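Long-range contact in 2-hydroxyisobutyryl-CoA synthetase (Aquincola tertiaricarbonis, PDB 6HDY), which belongs to the ANL superfamily of AMP-binding enzymes, with a large N-terminal part and a smaller C-terminal domain: residues A[32-43]-A[353-361]. Numbering follows the deposited sequence.
With SO4 (sulfate ion), chain E.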
loop_
_atom_site.group_PDB
_atom_site.type_symbol
_atom_site.label_atom_id
_atom_site.label_comp_id
_atom_site.label_asym_id
_atom_site.label_seq_id
_atom_site.Cartn_x
_atom_site.Cartn_y
_atom_site.Cartn_z
ATOM N N ARG A 32 29.073 -13.171 -1.312
ATOM C CA ARG A 32 28.752 -11.952 -0.569
ATOM C C ARG A 32 28.079 -10.910 -1.514
ATOM O O ARG A 32 27.243 -10.083 -1.075
ATOM C CB ARG A 32 30.038 -11.361 0.016
ATOM C CG ARG A 32 29.833 -10.041 0.750
ATOM C CD ARG A 32 31.143 -9.500 1.274
ATOM N NE ARG A 32 31.712 -10.423 2.251
ATOM C CZ ARG A 32 32.939 -10.338 2.741
ATOM N NH1 ARG A 32 33.367 -11.225 3.632
ATOM N NH2 ARG A 32 33.761 -9.375 2.331
ATOM N N TYR A 33 28.484 -10.956 -2.803
ATOM C CA TYR A 33 28.069 -10.009 -3.834
ATOM C C TYR A 33 27.083 -10.609 -4.831
ATOM O O TYR A 33 27.229 -11.767 -5.233
ATOM C CB TYR A 33 29.301 -9.468 -4.588
ATOM C CG TYR A 33 30.529 -9.305 -3.716
ATOM C CD1 TYR A 33 30.678 -8.197 -2.884
ATOM C CD2 TYR A 33 31.547 -10.254 -3.725
ATOM C CE1 TYR A 33 31.798 -8.047 -2.070
ATOM C CE2 TYR A 33 32.687 -10.101 -2.936
ATOM C CZ TYR A 33 32.807 -8.997 -2.109
ATOM O OH TYR A 33 33.925 -8.844 -1.328
ATOM N N TRP A 34 26.078 -9.805 -5.226
ATOM C CA TRP A 34 25.086 -10.156 -6.234
ATOM C C TRP A 34 25.811 -10.108 -7.576
ATOM O O TRP A 34 25.722 -11.064 -8.349
ATOM C CB TRP A 34 23.889 -9.185 -6.192
ATOM C CG TRP A 34 22.827 -9.458 -7.223
ATOM C CD1 TRP A 34 22.833 -9.067 -8.529
ATOM C CD2 TRP A 34 21.552 -10.079 -6.998
ATOM N NE1 TRP A 34 21.664 -9.457 -9.148
ATOM C CE2 TRP A 34 20.858 -10.075 -8.229
ATOM C CE3 TRP A 34 20.912 -10.616 -5.864
ATOM C CZ2 TRP A 34 19.567 -10.598 -8.365
ATOM C CZ3 TRP A 34 19.645 -11.159 -6.009
ATOM C CH2 TRP A 34 18.992 -11.159 -7.250
ATOM N N PHE A 35 26.562 -9.011 -7.829
ATOM C CA PHE A 35 27.373 -8.873 -9.037
ATOM C C PHE A 35 28.844 -8.677 -8.637
ATOM O O PHE A 35 29.274 -7.538 -8.446
ATOM C CB PHE A 35 26.864 -7.755 -9.960
ATOM C CG PHE A 35 25.572 -8.049 -10.694
ATOM C CD1 PHE A 35 25.333 -9.306 -11.245
ATOM C CD2 PHE A 35 24.617 -7.052 -10.880
ATOM C CE1 PHE A 35 24.170 -9.557 -11.975
ATOM C CE2 PHE A 35 23.446 -7.307 -11.593
ATOM C CZ PHE A 35 23.226 -8.559 -12.134
ATOM N N PRO A 36 29.627 -9.783 -8.480
ATOM C CA PRO A 36 31.035 -9.637 -8.067
ATOM C C PRO A 36 31.853 -8.616 -8.864
ATOM O O PRO A 36 32.540 -7.806 -8.242
ATOM C CB PRO A 36 31.602 -11.062 -8.204
ATOM C CG PRO A 36 30.398 -11.959 -8.034
ATOM C CD PRO A 36 29.254 -11.208 -8.647
ATOM N N ARG A 37 31.768 -8.632 -10.220
ATOM C CA ARG A 37 32.536 -7.710 -11.067
ATOM C C ARG A 37 32.167 -6.270 -10.850
ATOM O O ARG A 37 33.015 -5.527 -10.373
ATOM C CB ARG A 37 32.486 -8.078 -12.566
ATOM C CG ARG A 37 33.341 -7.176 -13.478
ATOM C CD ARG A 37 34.838 -7.292 -13.187
ATOM N NE ARG A 37 35.654 -6.414 -14.029
ATOM C CZ ARG A 37 36.901 -6.043 -13.736
ATOM N NH1 ARG A 37 37.578 -5.255 -14.565
ATOM N NH2 ARG A 37 37.470 -6.437 -12.601
ATOM N N ARG A 38 30.901 -5.879 -11.149
ATOM C CA ARG A 38 30.405 -4.504 -11.000
ATOM C C ARG A 38 30.686 -3.896 -9.616
ATOM O O ARG A 38 31.087 -2.734 -9.525
ATOM C CB ARG A 38 28.912 -4.429 -11.332
ATOM C CG ARG A 38 28.608 -4.567 -12.827
ATOM C CD ARG A 38 27.117 -4.744 -13.132
ATOM N NE ARG A 38 26.350 -3.525 -12.873
ATOM C CZ ARG A 38 25.175 -3.229 -13.420
ATOM N NH1 ARG A 38 24.614 -4.053 -14.295
ATOM N NH2 ARG A 38 24.549 -2.107 -13.090
ATOM N N GLU A 39 30.555 -4.720 -8.561
ATOM C CA GLU A 39 30.697 -4.345 -7.155
ATOM C C GLU A 39 32.138 -4.264 -6.615
ATOM O O GLU A 39 32.397 -3.446 -5.730
ATOM C CB GLU A 39 29.862 -5.298 -6.275
ATOM C CG GLU A 39 28.358 -5.265 -6.561
ATOM C CD GLU A 39 27.489 -6.178 -5.715
ATOM O OE1 GLU A 39 26.356 -6.505 -6.137
ATOM O OE2 GLU A 39 27.932 -6.548 -4.608
ATOM N N THR A 40 33.047 -5.140 -7.096
ATOM C CA THR A 40 34.405 -5.209 -6.587
ATOM C C THR A 40 35.498 -4.872 -7.621
ATOM O O THR A 40 36.652 -4.933 -7.245
ATOM C CB THR A 40 34.697 -6.583 -5.911
ATOM O OG1 THR A 40 34.865 -7.598 -6.899
ATOM C CG2 THR A 40 33.642 -6.997 -4.906
ATOM N N MET A 41 35.160 -4.499 -8.883
ATOM C CA MET A 41 36.156 -4.136 -9.917
ATOM C C MET A 41 36.999 -2.899 -9.554
ATOM O O MET A 41 36.505 -2.070 -8.791
ATOM C CB MET A 41 35.470 -3.890 -11.269
ATOM C CG MET A 41 34.625 -2.618 -11.335
ATOM S SD MET A 41 33.486 -2.673 -12.735
ATOM C CE MET A 41 34.638 -2.568 -14.107
ATOM N N PRO A 42 38.229 -2.690 -10.121
ATOM C CA PRO A 42 38.971 -1.449 -9.807
ATOM C C PRO A 42 38.127 -0.217 -10.174
ATOM O O PRO A 42 37.548 -0.190 -11.253
ATOM C CB PRO A 42 40.258 -1.577 -10.643
ATOM C CG PRO A 42 40.400 -3.026 -10.904
ATOM C CD PRO A 42 38.994 -3.539 -11.057
ATOM N N ALA A 43 37.992 0.753 -9.236
ATOM C CA ALA A 43 37.161 1.968 -9.353
ATOM C C ALA A 43 37.406 2.783 -10.622
ATOM O O ALA A 43 36.457 3.334 -11.174
ATOM C CB ALA A 43 37.318 2.844 -8.116
ATOM N N ASN A 353 36.720 -0.580 1.866
ATOM C CA ASN A 353 35.511 -0.917 2.606
ATOM C C ASN A 353 35.598 -2.323 3.173
ATOM O O ASN A 353 36.115 -3.195 2.472
ATOM C CB ASN A 353 34.274 -0.751 1.723
ATOM C CG ASN A 353 34.094 0.667 1.243
ATOM O OD1 ASN A 353 33.937 1.595 2.040
ATOM N ND2 ASN A 353 34.120 0.868 -0.067
ATOM N N PRO A 354 35.088 -2.569 4.417
ATOM C CA PRO A 354 35.156 -3.938 4.997
ATOM C C PRO A 354 34.525 -5.052 4.141
ATOM O O PRO A 354 35.011 -6.190 4.184
ATOM C CB PRO A 354 34.462 -3.804 6.362
ATOM C CG PRO A 354 34.468 -2.351 6.666
ATOM C CD PRO A 354 34.467 -1.612 5.361
ATOM N N CYS A 355 33.472 -4.731 3.358
ATOM C CA CYS A 355 32.826 -5.701 2.469
ATOM C C CYS A 355 33.681 -5.988 1.221
ATOM O O CYS A 355 33.499 -7.023 0.586
ATOM C CB CYS A 355 31.402 -5.281 2.104
ATOM S SG CYS A 355 31.290 -3.784 1.092
ATOM N N GLY A 356 34.632 -5.098 0.922
ATOM C CA GLY A 356 35.500 -5.232 -0.243
ATOM C C GLY A 356 34.930 -4.646 -1.527
ATOM O O GLY A 356 35.498 -4.847 -2.604
ATOM N N ARG A 357 33.799 -3.924 -1.434
ATOM C CA ARG A 357 33.211 -3.241 -2.587
ATOM C C ARG A 357 34.022 -1.965 -2.838
ATOM O O ARG A 357 34.330 -1.211 -1.897
ATOM C CB ARG A 357 31.712 -2.958 -2.383
ATOM C CG ARG A 357 30.844 -4.215 -2.565
ATOM C CD ARG A 357 29.396 -3.990 -2.169
ATOM N NE ARG A 357 28.580 -5.191 -2.352
ATOM C CZ ARG A 357 28.336 -6.104 -1.415
ATOM N NH1 ARG A 357 27.560 -7.136 -1.676
ATOM N NH2 ARG A 357 28.871 -5.988 -0.207
ATOM N N THR A 358 34.423 -1.758 -4.096
ATOM C CA THR A 358 35.271 -0.626 -4.501
ATOM C C THR A 358 34.452 0.639 -4.852
ATOM O O THR A 358 34.595 1.194 -5.945
ATOM C CB THR A 358 36.132 -1.077 -5.671
ATOM O OG1 THR A 358 35.245 -1.611 -6.637
ATOM C CG2 THR A 358 37.189 -2.127 -5.282
ATOM N N TYR A 359 33.608 1.096 -3.914
ATOM C CA TYR A 359 32.726 2.250 -4.089
ATOM C C TYR A 359 33.079 3.397 -3.134
ATOM O O TYR A 359 33.483 3.107 -1.997
ATOM C CB TYR A 359 31.263 1.850 -3.751
ATOM C CG TYR A 359 30.550 0.930 -4.721
ATOM C CD1 TYR A 359 30.543 1.193 -6.090
ATOM C CD2 TYR A 359 29.785 -0.136 -4.261
ATOM C CE1 TYR A 359 29.827 0.390 -6.977
ATOM C CE2 TYR A 359 29.089 -0.963 -5.143
ATOM C CZ TYR A 359 29.129 -0.705 -6.502
ATOM O OH TYR A 359 28.472 -1.539 -7.371
ATOM N N PRO A 360 32.765 4.683 -3.499
ATOM C CA PRO A 360 32.899 5.782 -2.523
ATOM C C PRO A 360 31.847 5.559 -1.433
ATOM O O PRO A 360 30.851 4.849 -1.654
ATOM C CB PRO A 360 32.557 7.039 -3.336
ATOM C CG PRO A 360 32.668 6.621 -4.766
ATOM C CD PRO A 360 32.234 5.190 -4.776
ATOM N N ARG A 361 32.084 6.129 -0.257
ATOM C CA ARG A 361 31.243 5.938 0.907
ATOM C C ARG A 361 30.786 7.271 1.502
ATOM O O ARG A 361 31.491 8.271 1.416
ATOM C CB ARG A 361 32.067 5.148 1.958
ATOM C CG ARG A 361 31.300 4.611 3.158
ATOM C CD ARG A 361 32.214 3.773 4.034
ATOM N NE ARG A 361 31.459 2.947 4.984
ATOM C CZ ARG A 361 32.000 2.058 5.813
ATOM N NH1 ARG A 361 33.315 1.859 5.823
ATOM N NH2 ARG A 361 31.234 1.376 6.654
HETATM S S SO4 E . 35.387 0.964 8.400
HETATM O O1 SO4 E . 35.921 1.172 7.048
HETATM O O2 SO4 E . 33.957 0.652 8.364
HETATM O O3 SO4 E . 36.085 -0.158 9.030
HETATM O O4 SO4 E . 35.585 2.185 9.181
HETATM O O HOH W 1 25.270 -7.532 -3.331
#
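Tyr33 sets its ring edge over one face of the Arg357 guanidinium, CD1 3.5 Å from Arg357 CZ with the two planes 71° apart. Thr40 CG2 covers one face of that ring and Arg32 CB the opposite one, while Cys355 O sits at its edge. The extended chain of Arg357, running alongside Glu39, brings its guanidinium edge to the carboxylate: Arg357 NE gives a salt-bridge hydrogen bond of 2.7 Å to Glu39 OE2, reaching it from above the carboxylate plane, and NH1 adds a weak one. NH1 also bonds weakly to Arg32 O and donates to a water that accepts from Trp34 N; NH2 points in plane at Cys355 SG. Glu39 OE1 is held by Phe35 N and by a salt bridge to Arg153. Two donors grip Cys355 O: Tyr33 OH at 2.7 Å in the carbonyl plane, and Arg32 NH2 at 2.9 Å from above it. Thr358 N bonds to Glu39 O (3.1 Å), and Thr358 OG1 donates to Met41 O. Glu39 O lies loosely over one face of the Tyr359 ring, offset toward its rim, while the hydroxyl bonds to Asp302. A buried arginine–carboxylate pair, flanked by side-chain bonds to backbone carbonyls, fastens helix 36-40 and its adjoining residues to the loop between strands 340-347 and 361-362, a loop containing a type I beta turn from Asn353 to Gly356, in this ANL-family fold.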